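Local coordinates for protein L544 (Acanthamoeba polyphaga mimivirus, PDB 4AMQ) that probably transfers nucleotides as a metal-dependent nucleotidyl transferase of the virion, and binds two manganese ions, at residues Tyr77-Ile82 and Val190-Ser195; Arg111-Glu116 and Asp161-Arg166; Ser262-Tyr267 and Thr365-Ile370; Asp298-Ile303 and Ile339-Leu344. All blocks are in the same frame, centred on the assembly; numbering follows the deposited sequence.

Contact 1 (Tyr77-Ile82 and Val190-Ser195)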
loop_
_atom_site.group_PDB
_atom_site.type_symbol
_atom_site.label_atom_id
_atom_site.label_comp_id
_atom_site.label_asym_id
_atom_site.label_seq_id
_atom_site.Cartn_x
_atom_site.Cartn_y
_atom_site.Cartn_z
ATOM N N TYR A 77 -12.467 12.331 20.424
ATOM C CA TYR A 77 -13.001 10.978 20.294
ATOM C C TYR A 77 -12.189 9.986 21.118
ATOM O O TYR A 77 -10.967 10.106 21.222
ATOM C CB TYR A 77 -13.037 10.539 18.826
ATOM C CG TYR A 77 -14.104 11.230 18.009
ATOM C CD1 TYR A 77 -15.436 10.853 18.115
ATOM C CD2 TYR A 77 -13.780 12.257 17.135
ATOM C CE1 TYR A 77 -16.418 11.485 17.373
ATOM C CE2 TYR A 77 -14.756 12.894 16.385
ATOM C CZ TYR A 77 -16.071 12.503 16.508
ATOM O OH TYR A 77 -17.044 13.132 15.768
ATOM N N ASP A 78 -12.872 9.006 21.701
ATOM C CA ASP A 78 -12.209 7.969 22.484
ATOM C C ASP A 78 -12.917 6.621 22.374
ATOM O O ASP A 78 -13.762 6.420 21.501
ATOM C CB ASP A 78 -12.076 8.387 23.956
ATOM C CG ASP A 78 -13.411 8.767 24.586
ATOM O OD1 ASP A 78 -14.470 8.481 23.987
ATOM O OD2 ASP A 78 -13.400 9.360 25.688
ATOM N N ASP A 79 -12.562 5.706 23.272
ATOM C CA ASP A 79 -13.114 4.355 23.293
ATOM C C ASP A 79 -14.632 4.315 23.158
ATOM O O ASP A 79 -15.180 3.451 22.473
ATOM C CB ASP A 79 -12.738 3.656 24.601
ATOM C CG ASP A 79 -11.248 3.430 24.738
ATOM O OD1 ASP A 79 -10.465 4.225 24.177
ATOM O OD2 ASP A 79 -10.863 2.455 25.416
ATOM N N THR A 80 -15.306 5.244 23.825
ATOM C CA THR A 80 -16.748 5.147 24.021
ATOM C C THR A 80 -17.589 5.667 22.856
ATOM O O THR A 80 -18.796 5.430 22.811
ATOM C CB THR A 80 -17.186 5.873 25.311
ATOM O OG1 THR A 80 -16.916 7.276 25.190
ATOM C CG2 THR A 80 -16.437 5.321 26.515
ATOM N N ASN A 81 -16.963 6.371 21.919
ATOM C CA ASN A 81 -17.715 6.982 20.825
ATOM C C ASN A 81 -17.040 6.913 19.455
ATOM O O ASN A 81 -17.575 7.430 18.475
ATOM C CB ASN A 81 -18.040 8.439 21.161
ATOM C CG ASN A 81 -16.797 9.269 21.396
ATOM O OD1 ASN A 81 -15.677 8.793 21.205
ATOM N ND2 ASN A 81 -16.985 10.518 21.808
ATOM N N ILE A 82 -15.871 6.284 19.383
ATOM C CA ILE A 82 -15.135 6.220 18.123
ATOM C C ILE A 82 -15.835 5.306 17.118
ATOM O O ILE A 82 -15.791 5.547 15.913
ATOM C CB ILE A 82 -13.675 5.756 18.322
ATOM C CG1 ILE A 82 -12.881 5.905 17.022
ATOM C CG2 ILE A 82 -13.630 4.319 18.805
ATOM C CD1 ILE A 82 -12.809 7.324 16.497
ATOM N N VAL A 190 -12.488 -4.807 20.259
ATOM C CA VAL A 190 -11.225 -4.478 19.607
ATOM C C VAL A 190 -10.784 -3.031 19.844
ATOM O O VAL A 190 -9.618 -2.777 20.134
ATOM C CB VAL A 190 -11.283 -4.770 18.096
ATOM C CG1 VAL A 190 -10.048 -4.240 17.407
ATOM C CG2 VAL A 190 -11.434 -6.269 17.856
ATOM N N VAL A 191 -11.709 -2.084 19.720
ATOM C CA VAL A 191 -11.378 -0.684 19.975
ATOM C C VAL A 191 -10.991 -0.444 21.436
ATOM O O VAL A 191 -10.144 0.399 21.733
ATOM C CB VAL A 191 -12.525 0.274 19.574
ATOM C CG1 VAL A 191 -13.870 -0.409 19.708
ATOM C CG2 VAL A 191 -12.476 1.542 20.412
ATOM N N LYS A 192 -11.607 -1.194 22.344
ATOM C CA LYS A 192 -11.326 -1.042 23.767
ATOM C C LYS A 192 -9.930 -1.554 24.109
ATOM O O LYS A 192 -9.283 -1.055 25.029
ATOM C CB LYS A 192 -12.379 -1.768 24.609
ATOM C CG LYS A 192 -12.318 -1.438 26.095
ATOM C CD LYS A 192 -12.597 0.040 26.340
ATOM C CE LYS A 192 -12.346 0.425 27.793
ATOM N NZ LYS A 192 -12.570 1.880 28.027
ATOM N N ASN A 193 -9.467 -2.546 23.356
ATOM C CA ASN A 193 -8.163 -3.149 23.602
ATOM C C ASN A 193 -7.049 -2.553 22.751
ATOM O O ASN A 193 -5.916 -3.036 22.771
ATOM C CB ASN A 193 -8.223 -4.663 23.389
ATOM C CG ASN A 193 -9.026 -5.367 24.463
ATOM O OD1 ASN A 193 -8.564 -5.522 25.595
ATOM N ND2 ASN A 193 -10.230 -5.804 24.113
ATOM N N ASN A 194 -7.369 -1.504 22.001
ATOM C CA ASN A 194 -6.385 -0.892 21.116
ATOM C C ASN A 194 -6.349 0.624 21.231
ATOM O O ASN A 194 -7.284 1.236 21.741
ATOM C CB ASN A 194 -6.627 -1.324 19.666
ATOM C CG ASN A 194 -6.255 -2.776 19.423
ATOM O OD1 ASN A 194 -5.115 -3.086 19.071
ATOM N ND2 ASN A 194 -7.213 -3.675 19.620
ATOM N N SER A 195 -5.266 1.227 20.753
ATOM C CA SER A 195 -5.094 2.672 20.858
ATOM C C SER A 195 -5.264 3.372 19.515
ATOM O O SER A 195 -5.479 4.581 19.461
ATOM C CB SER A 195 -3.719 3.003 21.437
ATOM O OG SER A 195 -3.533 2.381 22.697
#

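Contact 2 (Arg111-Glu116 and Asp161-Arg166)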
loop_
_atom_site.group_PDB
_atom_site.type_symbol
_atom_site.label_atom_id
_atom_site.label_comp_id
_atom_site.label_asym_id
_atom_site.label_seq_id
_atom_site.Cartn_x
_atom_site.Cartn_y
_atom_site.Cartn_z
ATOM N N ARG A 111 -3.464 -15.952 17.351
ATOM C CA ARG A 111 -3.213 -17.332 16.943
ATOM C C ARG A 111 -2.207 -17.356 15.798
ATOM O O ARG A 111 -1.577 -18.380 15.529
ATOM C CB ARG A 111 -4.510 -18.019 16.510
ATOM C CG ARG A 111 -5.591 -18.067 17.581
ATOM C CD ARG A 111 -6.901 -18.635 17.029
ATOM N NE ARG A 111 -7.415 -17.844 15.914
ATOM C CZ ARG A 111 -8.371 -18.246 15.080
ATOM N NH1 ARG A 111 -8.930 -19.440 15.226
ATOM N NH2 ARG A 111 -8.767 -17.454 14.091
ATOM N N PHE A 112 -2.065 -16.217 15.126
ATOM C CA PHE A 112 -1.092 -16.072 14.056
ATOM C C PHE A 112 0.123 -15.303 14.557
ATOM O O PHE A 112 0.986 -14.919 13.771
ATOM C CB PHE A 112 -1.726 -15.380 12.846
ATOM C CG PHE A 112 -2.834 -16.175 12.214
ATOM C CD1 PHE A 112 -2.550 -17.150 11.273
ATOM C CD2 PHE A 112 -4.156 -15.954 12.565
ATOM C CE1 PHE A 112 -3.560 -17.887 10.694
ATOM C CE2 PHE A 112 -5.171 -16.688 11.988
ATOM C CZ PHE A 112 -4.871 -17.656 11.054
ATOM N N LEU A 113 0.181 -15.080 15.868
ATOM C CA LEU A 113 1.353 -14.465 16.481
ATOM C C LEU A 113 2.415 -15.528 16.732
ATOM O O LEU A 113 2.506 -16.080 17.829
ATOM C CB LEU A 113 0.988 -13.756 17.791
ATOM C CG LEU A 113 2.149 -13.071 18.520
ATOM C CD1 LEU A 113 2.956 -12.229 17.553
ATOM C CD2 LEU A 113 1.649 -12.221 19.673
ATOM N N LEU A 114 3.216 -15.805 15.711
ATOM C CA LEU A 114 4.231 -16.844 15.795
ATOM C C LEU A 114 5.404 -16.425 16.668
ATOM O O LEU A 114 5.596 -15.242 16.956
ATOM C CB LEU A 114 4.729 -17.212 14.396
ATOM C CG LEU A 114 4.259 -18.538 13.796
ATOM C CD1 LEU A 114 2.793 -18.772 14.096
ATOM C CD2 LEU A 114 4.502 -18.567 12.295
ATOM N N THR A 115 6.175 -17.415 17.098
ATOM C CA THR A 115 7.439 -17.169 17.767
ATOM C C THR A 115 8.549 -17.647 16.836
ATOM O O THR A 115 9.699 -17.789 17.245
ATOM C CB THR A 115 7.511 -17.890 19.127
ATOM O OG1 THR A 115 6.197 -17.966 19.696
ATOM C CG2 THR A 115 8.430 -17.138 20.080
ATOM N N GLU A 116 8.179 -17.900 15.582
ATOM C CA GLU A 116 9.129 -18.250 14.527
ATOM C C GLU A 116 9.943 -19.500 14.848
ATOM O O GLU A 116 11.023 -19.707 14.291
ATOM C CB GLU A 116 10.068 -17.076 14.225
ATOM C CG GLU A 116 9.369 -15.790 13.779
ATOM C CD GLU A 116 8.697 -15.909 12.422
ATOM O OE1 GLU A 116 9.132 -16.746 11.604
ATOM O OE2 GLU A 116 7.730 -15.160 12.173
ATOM N N ASP A 161 -2.180 -10.444 6.872
ATOM C CA ASP A 161 -3.595 -10.116 6.741
ATOM C C ASP A 161 -4.437 -10.897 7.745
ATOM O O ASP A 161 -5.568 -10.517 8.056
ATOM C CB ASP A 161 -4.075 -10.391 5.317
ATOM C CG ASP A 161 -3.352 -9.545 4.287
ATOM O OD1 ASP A 161 -2.993 -8.392 4.614
ATOM O OD2 ASP A 161 -3.137 -10.034 3.155
ATOM N N LEU A 162 -3.872 -11.990 8.251
ATOM C CA LEU A 162 -4.565 -12.843 9.208
ATOM C C LEU A 162 -4.272 -12.431 10.650
ATOM O O LEU A 162 -5.130 -12.550 11.522
ATOM C CB LEU A 162 -4.194 -14.309 8.977
ATOM C CG LEU A 162 -4.683 -14.884 7.646
ATOM C CD1 LEU A 162 -3.928 -16.153 7.276
ATOM C CD2 LEU A 162 -6.181 -15.135 7.697
ATOM N N TYR A 163 -3.059 -11.942 10.893
ATOM C CA TYR A 163 -2.699 -11.433 12.212
ATOM C C TYR A 163 -3.392 -10.102 12.488
ATOM O O TYR A 163 -4.006 -9.924 13.536
ATOM C CB TYR A 163 -1.181 -11.288 12.352
ATOM C CG TYR A 163 -0.750 -10.661 13.659
ATOM C CD1 TYR A 163 -1.303 -11.075 14.863
ATOM C CD2 TYR A 163 0.215 -9.663 13.690
ATOM C CE1 TYR A 163 -0.915 -10.508 16.059
ATOM C CE2 TYR A 163 0.614 -9.091 14.884
ATOM C CZ TYR A 163 0.044 -9.517 16.064
ATOM O OH TYR A 163 0.433 -8.952 17.258
ATOM N N LYS A 164 -3.295 -9.173 11.541
ATOM C CA LYS A 164 -3.967 -7.882 11.664
ATOM C C LYS A 164 -5.401 -7.967 11.154
ATOM O O LYS A 164 -5.637 -8.360 10.012
ATOM C CB LYS A 164 -3.209 -6.802 10.892
ATOM C CG LYS A 164 -1.749 -6.682 11.274
ATOM C CD LYS A 164 -1.579 -6.295 12.736
ATOM C CE LYS A 164 -1.993 -4.853 12.986
ATOM N NZ LYS A 164 -1.753 -4.454 14.402
ATOM N N LEU A 165 -6.357 -7.597 12.002
ATOM C CA LEU A 165 -7.763 -7.669 11.635
ATOM C C LEU A 165 -8.172 -6.547 10.683
ATOM O O LEU A 165 -8.209 -5.374 11.062
ATOM C CB LEU A 165 -8.647 -7.650 12.882
ATOM C CG LEU A 165 -8.526 -8.854 13.821
ATOM C CD1 LEU A 165 -9.444 -8.694 15.019
ATOM C CD2 LEU A 165 -8.837 -10.145 13.077
ATOM N N ARG A 166 -8.473 -6.916 9.442
ATOM C CA ARG A 166 -8.981 -5.960 8.469
ATOM C C ARG A 166 -10.498 -6.073 8.401
ATOM O O ARG A 166 -11.032 -7.065 7.907
ATOM C CB ARG A 166 -8.361 -6.204 7.088
ATOM C CG ARG A 166 -6.838 -6.289 7.096
ATOM C CD ARG A 166 -6.247 -6.188 5.689
ATOM N NE ARG A 166 -6.656 -7.290 4.821
ATOM C CZ ARG A 166 -6.169 -7.499 3.600
ATOM N NH1 ARG A 166 -5.252 -6.684 3.102
ATOM N NH2 ARG A 166 -6.595 -8.526 2.878
#

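Contact 3 (Ser262-Tyr267 and Thr365-Ile370)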
loop_
_atom_site.group_PDB
_atom_site.type_symbol
_atom_site.label_atom_id
_atom_site.label_comp_id
_atom_site.label_asym_id
_atom_site.label_seq_id
_atom_site.Cartn_x
_atom_site.Cartn_y
_atom_site.Cartn_z
ATOM N N SER A 262 21.554 14.006 -1.105
ATOM C CA SER A 262 20.137 13.748 -0.879
ATOM C C SER A 262 19.277 14.353 -1.989
ATOM O O SER A 262 18.261 13.776 -2.371
ATOM C CB SER A 262 19.691 14.243 0.501
ATOM O OG SER A 262 19.969 15.621 0.675
ATOM N N LYS A 263 19.690 15.509 -2.509
ATOM C CA LYS A 263 19.020 16.115 -3.660
ATOM C C LYS A 263 19.127 15.225 -4.892
ATOM O O LYS A 263 18.157 15.047 -5.633
ATOM C CB LYS A 263 19.626 17.483 -3.986
ATOM C CG LYS A 263 18.986 18.666 -3.262
ATOM C CD LYS A 263 19.317 18.657 -1.779
ATOM C CE LYS A 263 18.792 19.894 -1.067
ATOM N NZ LYS A 263 19.013 19.779 0.402
ATOM N N GLN A 264 20.317 14.679 -5.118
ATOM C CA GLN A 264 20.545 13.833 -6.276
ATOM C C GLN A 264 19.732 12.549 -6.178
ATOM O O GLN A 264 19.113 12.122 -7.150
ATOM C CB GLN A 264 22.034 13.526 -6.428
ATOM C CG GLN A 264 22.879 14.770 -6.674
ATOM C CD GLN A 264 24.372 14.487 -6.676
ATOM O OE1 GLN A 264 24.819 13.419 -6.253
ATOM N NE2 GLN A 264 25.151 15.450 -7.154
ATOM N N LEU A 265 19.727 11.940 -4.998
ATOM C CA LEU A 265 18.973 10.711 -4.791
ATOM C C LEU A 265 17.471 10.955 -4.899
ATOM O O LEU A 265 16.744 10.135 -5.460
ATOM C CB LEU A 265 19.332 10.067 -3.447
ATOM C CG LEU A 265 20.610 9.227 -3.470
ATOM C CD1 LEU A 265 20.954 8.710 -2.084
ATOM C CD2 LEU A 265 20.463 8.075 -4.454
ATOM N N GLU A 266 17.012 12.086 -4.371
ATOM C CA GLU A 266 15.602 12.441 -4.456
ATOM C C GLU A 266 15.195 12.618 -5.916
ATOM O O GLU A 266 14.130 12.164 -6.334
ATOM C CB GLU A 266 15.319 13.722 -3.673
ATOM C CG GLU A 266 13.843 14.099 -3.595
ATOM C CD GLU A 266 13.062 13.245 -2.604
ATOM O OE1 GLU A 266 13.607 12.230 -2.119
ATOM O OE2 GLU A 266 11.898 13.591 -2.306
ATOM N N TYR A 267 16.050 13.276 -6.689
ATOM C CA TYR A 267 15.788 13.472 -8.107
ATOM C C TYR A 267 15.692 12.136 -8.835
ATOM O O TYR A 267 14.764 11.904 -9.608
ATOM C CB TYR A 267 16.870 14.339 -8.748
ATOM C CG TYR A 267 16.729 14.438 -10.249
ATOM C CD1 TYR A 267 15.961 15.436 -10.831
ATOM C CD2 TYR A 267 17.356 13.523 -11.083
ATOM C CE1 TYR A 267 15.823 15.522 -12.202
ATOM C CE2 TYR A 267 17.225 13.601 -12.453
ATOM C CZ TYR A 267 16.458 14.600 -13.008
ATOM O OH TYR A 267 16.329 14.675 -14.377
ATOM N N THR A 365 25.435 1.490 -7.494
ATOM C CA THR A 365 26.874 1.253 -7.399
ATOM C C THR A 365 27.642 2.550 -7.159
ATOM O O THR A 365 28.619 2.572 -6.412
ATOM C CB THR A 365 27.422 0.548 -8.658
ATOM O OG1 THR A 365 27.157 1.349 -9.816
ATOM C CG2 THR A 365 26.773 -0.821 -8.831
ATOM N N ARG A 366 27.191 3.628 -7.790
ATOM C CA ARG A 366 27.821 4.934 -7.634
ATOM C C ARG A 366 27.765 5.443 -6.197
ATOM O O ARG A 366 28.777 5.869 -5.640
ATOM C CB ARG A 366 27.159 5.954 -8.555
ATOM C CG ARG A 366 27.546 7.389 -8.255
ATOM C CD ARG A 366 26.782 8.347 -9.142
ATOM N NE ARG A 366 26.951 8.017 -10.554
ATOM C CZ ARG A 366 26.277 8.595 -11.541
ATOM N NH1 ARG A 366 25.380 9.537 -11.273
ATOM N NH2 ARG A 366 26.496 8.232 -12.799
ATOM N N TYR A 367 26.578 5.405 -5.598
ATOM C CA TYR A 367 26.394 5.943 -4.256
ATOM C C TYR A 367 26.836 4.979 -3.155
ATOM O O TYR A 367 27.245 5.407 -2.074
ATOM C CB TYR A 367 24.952 6.418 -4.050
ATOM C CG TYR A 367 24.626 7.650 -4.863
ATOM C CD1 TYR A 367 24.973 8.916 -4.409
ATOM C CD2 TYR A 367 23.989 7.549 -6.093
ATOM C CE1 TYR A 367 24.686 10.046 -5.150
ATOM C CE2 TYR A 367 23.700 8.673 -6.843
ATOM C CZ TYR A 367 24.050 9.917 -6.368
ATOM O OH TYR A 367 23.766 11.039 -7.110
ATOM N N ILE A 368 26.767 3.680 -3.431
ATOM C CA ILE A 368 27.243 2.693 -2.470
ATOM C C ILE A 368 28.766 2.776 -2.346
ATOM O O ILE A 368 29.329 2.479 -1.292
ATOM C CB ILE A 368 26.813 1.260 -2.851
ATOM C CG1 ILE A 368 27.034 0.304 -1.676
ATOM C CG2 ILE A 368 27.556 0.779 -4.088
ATOM C CD1 ILE A 368 26.303 0.709 -0.417
ATOM N N ASN A 369 29.423 3.195 -3.424
ATOM C CA ASN A 369 30.873 3.364 -3.424
ATOM C C ASN A 369 31.298 4.640 -2.712
ATOM O O ASN A 369 32.483 4.858 -2.468
ATOM C CB ASN A 369 31.425 3.355 -4.850
ATOM C CG ASN A 369 31.477 1.964 -5.443
ATOM O OD1 ASN A 369 31.363 0.968 -4.729
ATOM N ND2 ASN A 369 31.664 1.887 -6.756
ATOM N N ILE A 370 30.324 5.485 -2.393
ATOM C CA ILE A 370 30.589 6.691 -1.623
ATOM C C ILE A 370 30.662 6.344 -0.139
ATOM O O ILE A 370 31.285 7.052 0.652
ATOM C CB ILE A 370 29.519 7.769 -1.880
ATOM C CG1 ILE A 370 29.589 8.236 -3.337
ATOM C CG2 ILE A 370 29.705 8.949 -0.945
ATOM C CD1 ILE A 370 28.692 9.410 -3.649
#

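Contact 4 (Asp298-Ile303 and Ile339-Leu344)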
loop_
_atom_site.group_PDB
_atom_site.type_symbol
_atom_site.label_atom_id
_atom_site.label_comp_id
_atom_site.label_asym_id
_atom_site.label_seq_id
_atom_site.Cartn_x
_atom_site.Cartn_y
_atom_site.Cartn_z
ATOM N N ASP A 298 -16.141 -0.447 -14.531
ATOM C CA ASP A 298 -15.857 0.950 -14.836
ATOM C C ASP A 298 -14.565 1.446 -14.180
ATOM O O ASP A 298 -13.807 2.200 -14.783
ATOM C CB ASP A 298 -17.043 1.830 -14.437
ATOM C CG ASP A 298 -16.672 3.295 -14.326
ATOM O OD1 ASP A 298 -16.400 3.925 -15.371
ATOM O OD2 ASP A 298 -16.663 3.820 -13.193
ATOM N N THR A 299 -14.310 1.014 -12.950
ATOM C CA THR A 299 -13.097 1.426 -12.256
ATOM C C THR A 299 -11.889 0.675 -12.803
ATOM O O THR A 299 -10.823 1.261 -12.998
ATOM C CB THR A 299 -13.211 1.225 -10.732
ATOM O OG1 THR A 299 -14.307 2.003 -10.235
ATOM C CG2 THR A 299 -11.930 1.660 -10.035
ATOM N N ALA A 300 -12.062 -0.619 -13.063
ATOM C CA ALA A 300 -10.993 -1.426 -13.638
ATOM C C ALA A 300 -10.564 -0.852 -14.979
ATOM O O ALA A 300 -9.375 -0.778 -15.285
ATOM C CB ALA A 300 -11.436 -2.876 -13.802
ATOM N N LYS A 301 -11.545 -0.450 -15.778
ATOM C CA LYS A 301 -11.281 0.109 -17.095
ATOM C C LYS A 301 -10.539 1.436 -17.004
ATOM O O LYS A 301 -9.613 1.685 -17.769
ATOM C CB LYS A 301 -12.585 0.296 -17.878
ATOM C CG LYS A 301 -12.405 1.077 -19.167
ATOM C CD LYS A 301 -13.723 1.281 -19.904
ATOM C CE LYS A 301 -14.252 -0.018 -20.477
ATOM N NZ LYS A 301 -15.426 0.227 -21.363
ATOM N N SER A 302 -10.950 2.292 -16.075
ATOM C CA SER A 302 -10.302 3.586 -15.927
ATOM C C SER A 302 -8.829 3.398 -15.554
ATOM O O SER A 302 -7.958 4.093 -16.069
ATOM C CB SER A 302 -11.031 4.458 -14.894
ATOM O OG SER A 302 -10.781 4.016 -13.568
ATOM N N ILE A 303 -8.559 2.443 -14.670
ATOM C CA ILE A 303 -7.194 2.144 -14.264
ATOM C C ILE A 303 -6.368 1.615 -15.437
ATOM O O ILE A 303 -5.258 2.085 -15.685
ATOM C CB ILE A 303 -7.153 1.133 -13.101
ATOM C CG1 ILE A 303 -7.597 1.801 -11.795
ATOM C CG2 ILE A 303 -5.754 0.543 -12.954
ATOM C CD1 ILE A 303 -7.679 0.850 -10.611
ATOM N N ILE A 339 -10.637 -10.022 -14.523
ATOM C CA ILE A 339 -9.731 -11.099 -14.144
ATOM C C ILE A 339 -8.537 -11.232 -15.096
ATOM O O ILE A 339 -7.391 -11.316 -14.654
ATOM C CB ILE A 339 -10.493 -12.436 -14.089
ATOM C CG1 ILE A 339 -11.540 -12.390 -12.972
ATOM C CG2 ILE A 339 -9.530 -13.603 -13.901
ATOM C CD1 ILE A 339 -12.579 -13.496 -13.059
ATOM N N ALA A 340 -8.810 -11.260 -16.399
ATOM C CA ALA A 340 -7.750 -11.363 -17.399
ATOM C C ALA A 340 -6.779 -10.193 -17.279
ATOM O O ALA A 340 -5.565 -10.371 -17.366
ATOM C CB ALA A 340 -8.334 -11.426 -18.795
ATOM N N TRP A 341 -7.325 -8.996 -17.082
ATOM C CA TRP A 341 -6.511 -7.810 -16.841
ATOM C C TRP A 341 -5.634 -7.981 -15.606
ATOM O O TRP A 341 -4.452 -7.652 -15.626
ATOM C CB TRP A 341 -7.399 -6.582 -16.656
ATOM C CG TRP A 341 -7.842 -5.958 -17.924
ATOM C CD1 TRP A 341 -7.271 -6.101 -19.160
ATOM C CD2 TRP A 341 -8.964 -5.078 -18.113
ATOM N NE1 TRP A 341 -7.962 -5.363 -20.090
ATOM C CE2 TRP A 341 -9.004 -4.732 -19.464
ATOM C CE3 TRP A 341 -9.928 -4.561 -17.235
ATOM C CZ2 TRP A 341 -9.979 -3.877 -19.983
ATOM C CZ3 TRP A 341 -10.893 -3.719 -17.757
ATOM C CH2 TRP A 341 -10.910 -3.384 -19.114
ATOM N N ASN A 342 -6.223 -8.476 -14.526
ATOM C CA ASN A 342 -5.488 -8.645 -13.281
ATOM C C ASN A 342 -4.280 -9.545 -13.519
ATOM O O ASN A 342 -3.171 -9.246 -13.084
ATOM C CB ASN A 342 -6.398 -9.228 -12.195
ATOM C CG ASN A 342 -5.786 -9.138 -10.804
ATOM O OD1 ASN A 342 -5.182 -8.130 -10.439
ATOM N ND2 ASN A 342 -5.942 -10.200 -10.021
ATOM N N THR A 343 -4.506 -10.639 -14.237
ATOM C CA THR A 343 -3.445 -11.572 -14.596
ATOM C C THR A 343 -2.338 -10.897 -15.407
ATOM O O THR A 343 -1.152 -11.074 -15.125
ATOM C CB THR A 343 -4.008 -12.766 -15.391
ATOM O OG1 THR A 343 -4.830 -13.562 -14.530
ATOM C CG2 THR A 343 -2.882 -13.626 -15.949
ATOM N N LEU A 344 -2.728 -10.118 -16.409
ATOM C CA LEU A 344 -1.757 -9.434 -17.256
ATOM C C LEU A 344 -1.023 -8.299 -16.536
ATOM O O LEU A 344 0.132 -8.012 -16.843
ATOM C CB LEU A 344 -2.423 -8.926 -18.536
ATOM C CG LEU A 344 -2.842 -10.051 -19.487
ATOM C CD1 LEU A 344 -3.836 -9.560 -20.526
ATOM C CD2 LEU A 344 -1.620 -10.678 -20.150
#

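Contact 1 (Tyr77-Ile82 and Val190-Ser195)
A salt bridge beside a small apolar contact ties the loop that leads into helix 82-93 to the C-terminal end of helix 187-192, on the nucleotidyltransferase part of the chain. The charged half is made by Asp79 and Lys192, whose side chains lie roughly perpendicular to each other. Lys192 sets off with CG anti to its backbone N (chi1 -169°), bends at chi2 and then extends across the Asp79 carboxylate, which brings its CD to 3.1 Å from Asp79 OD2 and its NZ to 3.2 Å from the same oxygen. The ammonium meets OD2 on the anti side, 35° out of the carboxylate plane. Next to this pair Ile82 and Val191 run antiparallel alongside one another; Ile82 CG2 presses on Val191 CG2 at 3.4 Å, tighter than usual for two methyls. The loop is braced from within, since Asp78 O accepts both Asn81 N and Ile82 N, while Asp78 OD1 takes the hydroxyl of Thr80 at 3.0 Å from OG1. Lys219 forms a second salt bridge to Asp79 OD2, and Tyr218 OH bonds to Val191 O. With two ammonium groups converging on one oxygen, the buried Asp79 carboxylate is probably held in its charged form.

Contact 2 (Arg111-Glu116 and Asp161-Arg166)
Phe112 lays its ring against Leu162, and this is where the contact is tight. Leu162 CB stands over the centre of the ring, 3.7 Å from the centroid and only 2° off the normal, a CH-pi contact in which all six ring carbons are nearly equidistant from the methylene. Further out on the leucine, CD1 reaches Phe112 CE1 at 3.9 Å, and the backbone oxygen Leu162 O lies 3.7 Å from Phe112 CD2. Phe112 CB also rests on Tyr163, 4.1 Å from its CA. The pairing joins the loop following strand 99-108 to the place where helix 152-163 passes without an intervening loop into strand 164-167, an outermost strand of the mixed sheet in the nucleotidyltransferase domain. A backbone bond between Tyr163 and Asp109 and others from Leu165 to Cys106 and Gly107 fasten the same junction, and Lys124 of helix 118-125 packs on Phe112. Toward solvent the contact thins out. Leu113, exposed at the centre of an inverse gamma turn, lies side by side with Tyr163 and points the same way. Its CB is 4.1 Å from Tyr163 CE1, and its CD1 approaches Tyr163 OH at a similar distance. Tyr163 comes alongside because its CG is anti to the backbone N (chi1 175°), which turns the phenol along the leucine.

Contact 3 (Ser262-Tyr267 and Thr365-Ile370)
Gln264 meets Tyr367 through a hydrogen bond, and one residue on Leu265 meets the same ring through a methyl. The glutamine chain is extended beyond CG and runs nearly square to the tyrosine side chain, its amide plane 68° from that of the ring. Tyr367 OH donates to Gln264 OE1 over 2.7 Å, arriving above the carbonyl plane, 41° out of it, while OE1 itself sits at the ring edge. Gln264 CB crowds the phenol oxygen as well, 3.1 Å from Tyr367 OH. Leu265 then sends CD2 over one face, 4.1 Å from the centroid of the Tyr367 ring and nearest to CD2 of that ring. On the opposite face lies CG of Arg366, from the tyrosine's own helix. Helix 259-272 thus packs beside the C-terminal part of the long helix 334-368 in the helical domain, with Tyr367 also touching Ile261 and Ile268, and Leu251 of helix 248-254 packing on both Leu265 and Tyr367.

Contact 4 (Asp298-Ile303 and Ile339-Leu344)
The Trp341 indole is the flat group here, and the six-membered end of its ring system meets helix 297-311 obliquely. Its CZ3 lies 3.9 Å from Lys301 N and 4.0 Å from Ala300 C, on the main chain where one residue passes to the next. Ala300 CB, directed toward the indole, is 4.1 Å from Trp341 CZ3 and about as far from CE3. Lys301 adds its CB, 4.2 Å from Trp341 CH2, before the rest of its chain leads away from the contact. A chi1 of -83° at Trp341 directs the indole out from helix 334-368 toward Ala300 and Lys301. This is helix-to-helix packing within the all-helical part of the chain, a large aromatic from helix 334-368 set against a small alanine that lets the ring approach the backbone of its neighbour. Leu297 and Ile304 of helix 297-311 touch the indole too, as do Val328 of helix 319-331 and Tyr286 of helix 274-292. The pyrrole nitrogen NE1 makes weak hydrogen bonds to Ile325 O and Ser329 OG. Within helix 297-311, Ser302 OG donates to Thr299 O at 2.8 Å, and Ile303 N reaches that oxygen from the same face of its carbonyl plane.

Overall arrangement
Contacts 1 and 2 belong to the nucleotidyltransferase domain, contacts 3 and 4 to the helical domain, and the first pair closes along the chain before the second opens. Contact 2 is nested inside the loop closed by contact 1; their centres are 21 Å apart, yet they touch where Val190 CG2 packs on Leu165 CD1 at 4.2 Å. Contact 4 is likewise nested within contact 3. Those two centres stand 36 Å apart, with the long helix 334-368 serving both. Of the contact pairs that span the two domains, 2 and 4 come closest, about 13 Å between nearest atoms. Each of the four contacts lies within one domain, and the manganese-binding Asp66, Asp68 and Asp213 belong to the nucleotidyltransferase domain.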